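Local coordinates for putative cytochrome P450 YjiB (Bacillus subtilis subsp. subtilis, PDB 4RM4), which probably acts as a heme-dependent monooxygenase of the cytochrome P450 family, inserting one atom of molecular oxygen into its organic substrates, at residues A[118-123]-A[133-138]; A[46-51]-A[306-311]. One frame throughout, in Å; residues are numbered along the deposited sequence.

Contact 1 of 2, residues A[118-123]-A[133-138]; sequences ELIQKF and HDFSYP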
# COMPACT_ATOMS: atom_id res chain seq x y z
N GLU A 118 17.07 4.68 -13.70
CA GLU A 118 18.34 4.26 -13.11
C GLU A 118 18.31 2.82 -12.61
O GLU A 118 19.29 2.08 -12.76
CB GLU A 118 18.77 5.22 -12.00
CG GLU A 118 19.03 6.63 -12.48
CD GLU A 118 19.76 7.48 -11.46
OE1 GLU A 118 20.10 6.95 -10.38
OE2 GLU A 118 19.99 8.67 -11.74
N LEU A 119 17.19 2.43 -12.01
CA LEU A 119 17.02 1.05 -11.57
C LEU A 119 17.08 0.10 -12.75
O LEU A 119 17.79 -0.90 -12.73
CB LEU A 119 15.67 0.88 -10.85
CG LEU A 119 15.64 1.42 -9.42
CD1 LEU A 119 14.20 1.48 -8.91
CD2 LEU A 119 16.51 0.57 -8.52
N ILE A 120 16.33 0.43 -13.79
CA ILE A 120 16.25 -0.40 -14.98
C ILE A 120 17.62 -0.59 -15.64
O ILE A 120 17.98 -1.71 -16.05
CB ILE A 120 15.23 0.15 -15.99
CG1 ILE A 120 13.82 0.08 -15.38
CG2 ILE A 120 15.30 -0.62 -17.30
CD1 ILE A 120 12.71 0.62 -16.27
N GLN A 121 18.40 0.49 -15.71
CA GLN A 121 19.74 0.45 -16.31
C GLN A 121 20.61 -0.66 -15.73
O GLN A 121 21.41 -1.26 -16.44
CB GLN A 121 20.44 1.81 -16.17
CG GLN A 121 20.10 2.81 -17.26
CD GLN A 121 20.54 4.22 -16.93
OE1 GLN A 121 20.73 4.57 -15.77
NE2 GLN A 121 20.69 5.05 -17.96
N LYS A 122 20.44 -0.93 -14.43
CA LYS A 122 21.24 -1.94 -13.75
C LYS A 122 20.98 -3.36 -14.26
O LYS A 122 21.87 -4.21 -14.22
CB LYS A 122 21.04 -1.87 -12.23
CG LYS A 122 21.51 -0.58 -11.57
CD LYS A 122 21.45 -0.70 -10.05
CE LYS A 122 21.78 0.62 -9.37
NZ LYS A 122 23.18 1.07 -9.62
N PHE A 123 19.76 -3.63 -14.72
CA PHE A 123 19.44 -4.98 -15.21
C PHE A 123 19.01 -5.04 -16.67
O PHE A 123 18.52 -6.07 -17.14
CB PHE A 123 18.43 -5.69 -14.28
CG PHE A 123 17.11 -5.00 -14.14
CD1 PHE A 123 16.03 -5.35 -14.94
CD2 PHE A 123 16.92 -4.01 -13.19
CE1 PHE A 123 14.80 -4.73 -14.79
CE2 PHE A 123 15.69 -3.38 -13.04
CZ PHE A 123 14.63 -3.74 -13.84
N HIS A 133 13.45 -7.94 -6.27
CA HIS A 133 14.72 -7.46 -5.72
C HIS A 133 15.32 -6.32 -6.53
O HIS A 133 15.84 -5.35 -5.97
CB HIS A 133 15.76 -8.60 -5.59
CG HIS A 133 17.07 -8.14 -5.02
ND1 HIS A 133 17.34 -8.18 -3.67
CD2 HIS A 133 18.15 -7.59 -5.61
CE1 HIS A 133 18.55 -7.69 -3.46
NE2 HIS A 133 19.07 -7.32 -4.62
N ASP A 134 15.25 -6.43 -7.85
CA ASP A 134 15.93 -5.49 -8.73
C ASP A 134 15.16 -4.21 -9.03
O ASP A 134 15.74 -3.24 -9.49
CB ASP A 134 16.24 -6.16 -10.07
CG ASP A 134 17.21 -7.31 -9.94
OD1 ASP A 134 17.98 -7.35 -8.96
OD2 ASP A 134 17.21 -8.19 -10.83
N PHE A 135 13.85 -4.23 -8.81
CA PHE A 135 13.02 -3.14 -9.33
C PHE A 135 11.94 -2.69 -8.35
O PHE A 135 12.03 -1.60 -7.80
CB PHE A 135 12.42 -3.52 -10.69
CG PHE A 135 11.73 -2.37 -11.40
CD1 PHE A 135 12.42 -1.21 -11.72
CD2 PHE A 135 10.40 -2.48 -11.75
CE1 PHE A 135 11.79 -0.17 -12.38
CE2 PHE A 135 9.75 -1.44 -12.41
CZ PHE A 135 10.45 -0.29 -12.74
N SER A 136 10.93 -3.52 -8.11
CA SER A 136 9.78 -3.06 -7.32
C SER A 136 10.08 -2.86 -5.83
O SER A 136 9.46 -2.01 -5.21
CB SER A 136 8.57 -3.98 -7.52
OG SER A 136 8.82 -5.26 -6.99
N TYR A 137 11.01 -3.63 -5.27
CA TYR A 137 11.41 -3.45 -3.86
C TYR A 137 12.16 -2.13 -3.59
O TYR A 137 11.78 -1.34 -2.70
CB TYR A 137 12.19 -4.68 -3.33
CG TYR A 137 13.15 -4.40 -2.18
CD1 TYR A 137 12.70 -3.95 -0.96
CD2 TYR A 137 14.52 -4.63 -2.33
CE1 TYR A 137 13.58 -3.72 0.10
CE2 TYR A 137 15.41 -4.40 -1.28
CZ TYR A 137 14.93 -3.94 -0.07
OH TYR A 137 15.82 -3.72 0.96
N PRO A 138 13.22 -1.85 -4.35
CA PRO A 138 13.96 -0.61 -4.07
C PRO A 138 13.24 0.68 -4.47
O PRO A 138 13.45 1.73 -3.83
CB PRO A 138 15.23 -0.78 -4.90
CG PRO A 138 14.83 -1.71 -6.02
CD PRO A 138 13.90 -2.69 -5.36
O HOH W 1 18.09 -2.47 -10.08

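Contact 2 of 2, residues A[46-51]-A[306-311]; sequences QVWSVF and EGDMVL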
# COMPACT_ATOMS: atom_id res chain seq x y z
N GLN A 46 -12.06 -14.16 18.40
CA GLN A 46 -13.18 -13.27 18.67
C GLN A 46 -13.20 -12.08 17.71
O GLN A 46 -13.24 -10.93 18.13
CB GLN A 46 -13.17 -12.79 20.12
CG GLN A 46 -13.35 -13.91 21.14
CD GLN A 46 -14.80 -14.33 21.30
OE1 GLN A 46 -15.67 -13.51 21.59
NE2 GLN A 46 -15.07 -15.62 21.12
N VAL A 47 -13.17 -12.38 16.42
CA VAL A 47 -13.23 -11.36 15.41
C VAL A 47 -14.18 -11.74 14.29
O VAL A 47 -14.28 -12.91 13.89
CB VAL A 47 -11.82 -11.05 14.85
CG1 VAL A 47 -11.90 -9.94 13.81
CG2 VAL A 47 -10.89 -10.65 15.98
N TRP A 48 -14.90 -10.74 13.80
CA TRP A 48 -15.73 -10.89 12.62
C TRP A 48 -14.94 -10.68 11.33
O TRP A 48 -14.10 -9.80 11.27
CB TRP A 48 -16.85 -9.85 12.66
CG TRP A 48 -17.87 -10.07 13.73
CD1 TRP A 48 -17.92 -9.49 14.95
CD2 TRP A 48 -19.01 -10.90 13.62
NE1 TRP A 48 -19.03 -9.93 15.64
CE2 TRP A 48 -19.72 -10.80 14.83
CE3 TRP A 48 -19.50 -11.75 12.62
CZ2 TRP A 48 -20.89 -11.51 15.08
CZ3 TRP A 48 -20.68 -12.44 12.85
CH2 TRP A 48 -21.35 -12.32 14.08
N SER A 49 -15.26 -11.45 10.30
CA SER A 49 -14.70 -11.23 8.97
C SER A 49 -15.84 -10.93 7.99
O SER A 49 -16.87 -11.58 7.99
CB SER A 49 -13.89 -12.45 8.51
OG SER A 49 -12.70 -12.54 9.27
N VAL A 50 -15.65 -9.91 7.16
CA VAL A 50 -16.71 -9.45 6.27
C VAL A 50 -16.17 -9.49 4.84
O VAL A 50 -15.07 -9.01 4.60
CB VAL A 50 -17.19 -8.03 6.66
CG1 VAL A 50 -18.11 -7.49 5.60
CG2 VAL A 50 -17.93 -8.08 8.01
N PHE A 51 -16.91 -10.10 3.91
CA PHE A 51 -16.38 -10.41 2.59
C PHE A 51 -17.09 -9.78 1.38
O PHE A 51 -16.52 -9.75 0.29
CB PHE A 51 -16.34 -11.94 2.38
CG PHE A 51 -15.37 -12.65 3.29
CD1 PHE A 51 -14.04 -12.80 2.93
CD2 PHE A 51 -15.79 -13.17 4.51
CE1 PHE A 51 -13.14 -13.45 3.78
CE2 PHE A 51 -14.90 -13.81 5.37
CZ PHE A 51 -13.57 -13.96 5.00
N GLU A 306 -20.83 -3.90 20.44
CA GLU A 306 -19.92 -2.80 20.74
C GLU A 306 -18.62 -3.36 21.26
O GLU A 306 -18.61 -4.22 22.15
CB GLU A 306 -20.52 -1.80 21.74
CG GLU A 306 -19.49 -0.80 22.25
CD GLU A 306 -20.11 0.41 22.95
OE1 GLU A 306 -21.35 0.48 23.04
OE2 GLU A 306 -19.34 1.29 23.41
N GLY A 307 -17.51 -2.89 20.70
CA GLY A 307 -16.21 -3.37 21.10
C GLY A 307 -15.67 -4.53 20.29
O GLY A 307 -14.50 -4.87 20.45
N ASP A 308 -16.50 -5.14 19.44
CA ASP A 308 -16.06 -6.27 18.61
C ASP A 308 -15.11 -5.83 17.51
O ASP A 308 -15.30 -4.78 16.91
CB ASP A 308 -17.25 -6.96 17.96
CG ASP A 308 -17.96 -7.92 18.90
OD1 ASP A 308 -17.67 -7.90 20.12
OD2 ASP A 308 -18.81 -8.69 18.42
N MET A 309 -14.10 -6.64 17.24
CA MET A 309 -13.16 -6.37 16.15
C MET A 309 -13.74 -6.92 14.85
O MET A 309 -14.35 -7.99 14.85
CB MET A 309 -11.81 -7.00 16.45
CG MET A 309 -10.87 -7.05 15.27
SD MET A 309 -9.86 -5.58 15.16
CE MET A 309 -9.08 -5.58 16.78
N VAL A 310 -13.58 -6.18 13.76
CA VAL A 310 -14.08 -6.60 12.44
C VAL A 310 -12.96 -6.52 11.41
O VAL A 310 -12.26 -5.51 11.33
CB VAL A 310 -15.22 -5.69 11.96
CG1 VAL A 310 -15.70 -6.11 10.57
CG2 VAL A 310 -16.39 -5.70 12.96
N LEU A 311 -12.79 -7.59 10.64
CA LEU A 311 -11.86 -7.60 9.52
C LEU A 311 -12.63 -7.41 8.21
O LEU A 311 -13.47 -8.23 7.85
CB LEU A 311 -11.07 -8.91 9.51
CG LEU A 311 -10.16 -9.19 10.71
CD1 LEU A 311 -9.57 -10.60 10.58
CD2 LEU A 311 -9.05 -8.15 10.81

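Contact 1 of 2, residues A[118-123]-A[133-138]
Leu119 and Phe135 bring the two backbones closest, with 6.2 Å between Leu119 CA and Phe135 CA; the first lies on the last turns of helix 102-123, the second on the short helix 131-136, which contains a wider pi-type turn. A water donates to Leu119 O, 3.1 Å from its oxygen; its approach to Asp134 O is unusually short and of doubtful length. The side chains meet through carbon atoms, some also lying against the carbonyls of Asp134 and Phe135. The branched Leu119 suits a place between two partners: its CB meets the edge of the Phe135 ring, and its CD2 reaches Pro138 CG at 3.8 Å, the rigid proline ring offering a compact hydrocarbon surface. Phe135 carries its ring anti to the backbone N (chi1 -171°), which brings CE1 to 3.6 Å from Ile120 CG1. Phe123 holds its ring between its own N and carbonyl carbon (chi1 60°), and from there CZ lies 3.9 Å from Phe135 CB while CD2 touches Asp134 CB. The two phenyl planes are inclined at 68°. Asp134 OD2 has a weak hydrogen bond from Asp130 N and a long, weak ion pair with Arg126. Ser136 O is hydrogen-bonded to Thr245 OG1 and Ser136 OG to Ser249 OG, both on helix 226-257. Ile120 and Phe135 also touch helix 352-369. This is a local helix-strand-helix return of the P450 fold, with strand 128-130 of the three-stranded sheet in the connection, away from the heme site.

Contact 2 of 2, residues A[46-51]-A[306-311]
Trp48 stands beside Val310 and Ser49 beside Leu311 in a parallel pair, strand 47-50 along strand 309-311, their directions 28° apart. Trp48 gives its N-H to Met309 O (3.0 Å from Trp48 N) and takes one from Leu311 N at its O (2.6 Å). Val50 N then binds Leu311 O at 2.8 Å. Trp48 thus bonds the residues on either side of Val310, and Leu311, through its N and O, those on either side of Ser49. One side-chain bond joins in: Trp48 NE1 donates to Asp308 OD2 at 3.1 Å, the oxygen near the indole plane and the donor on the anti side of OD2, 22° out of the carboxylate plane, a somewhat bent bond. Trp48 CG lies beside its backbone N (chi1 -69°), which swings the pyrrole edge toward Asp308. OD2 also receives a weak bond from Lys305 N. Apolar contacts form on both faces of the strand pair. Val47 CG1 lies tightly against Met309 CG, 3.4 Å away, and touches Leu311 CG; beta-branched valine suits an extended strand. On the other face, with Trp48, Val50 CG2 meets Val310 CG1 at 3.9 Å, beside helix 53-61. The chemistry implies a pairing set by backbone bonds, with the indole-carboxylate bond helping to hold the ring's rotation.

Overall arrangement
The two contacts stand on opposite sides of the chain's centre, their own centres 40 Å apart and their nearest atoms about 25 Å apart, without touching. Along the chain contact 1 is nested inside the loop that contact 2 closes: 46-51 comes first, then 118-123 and 133-138, and finally 306-311. Contact 2 is sequence-distant, pairing two inner strands of the five-strand mixed sheet; contact 1 is local, joining helices 102-123 and 131-136. The heme lies between the two regions, about 10 Å from the Leu311 side chain and about 14 Å from that of Phe135, and both contacts belong to the surrounding scaffold. Cys349, probably the axial ligand of the heme iron as in related P450s, belongs to neither.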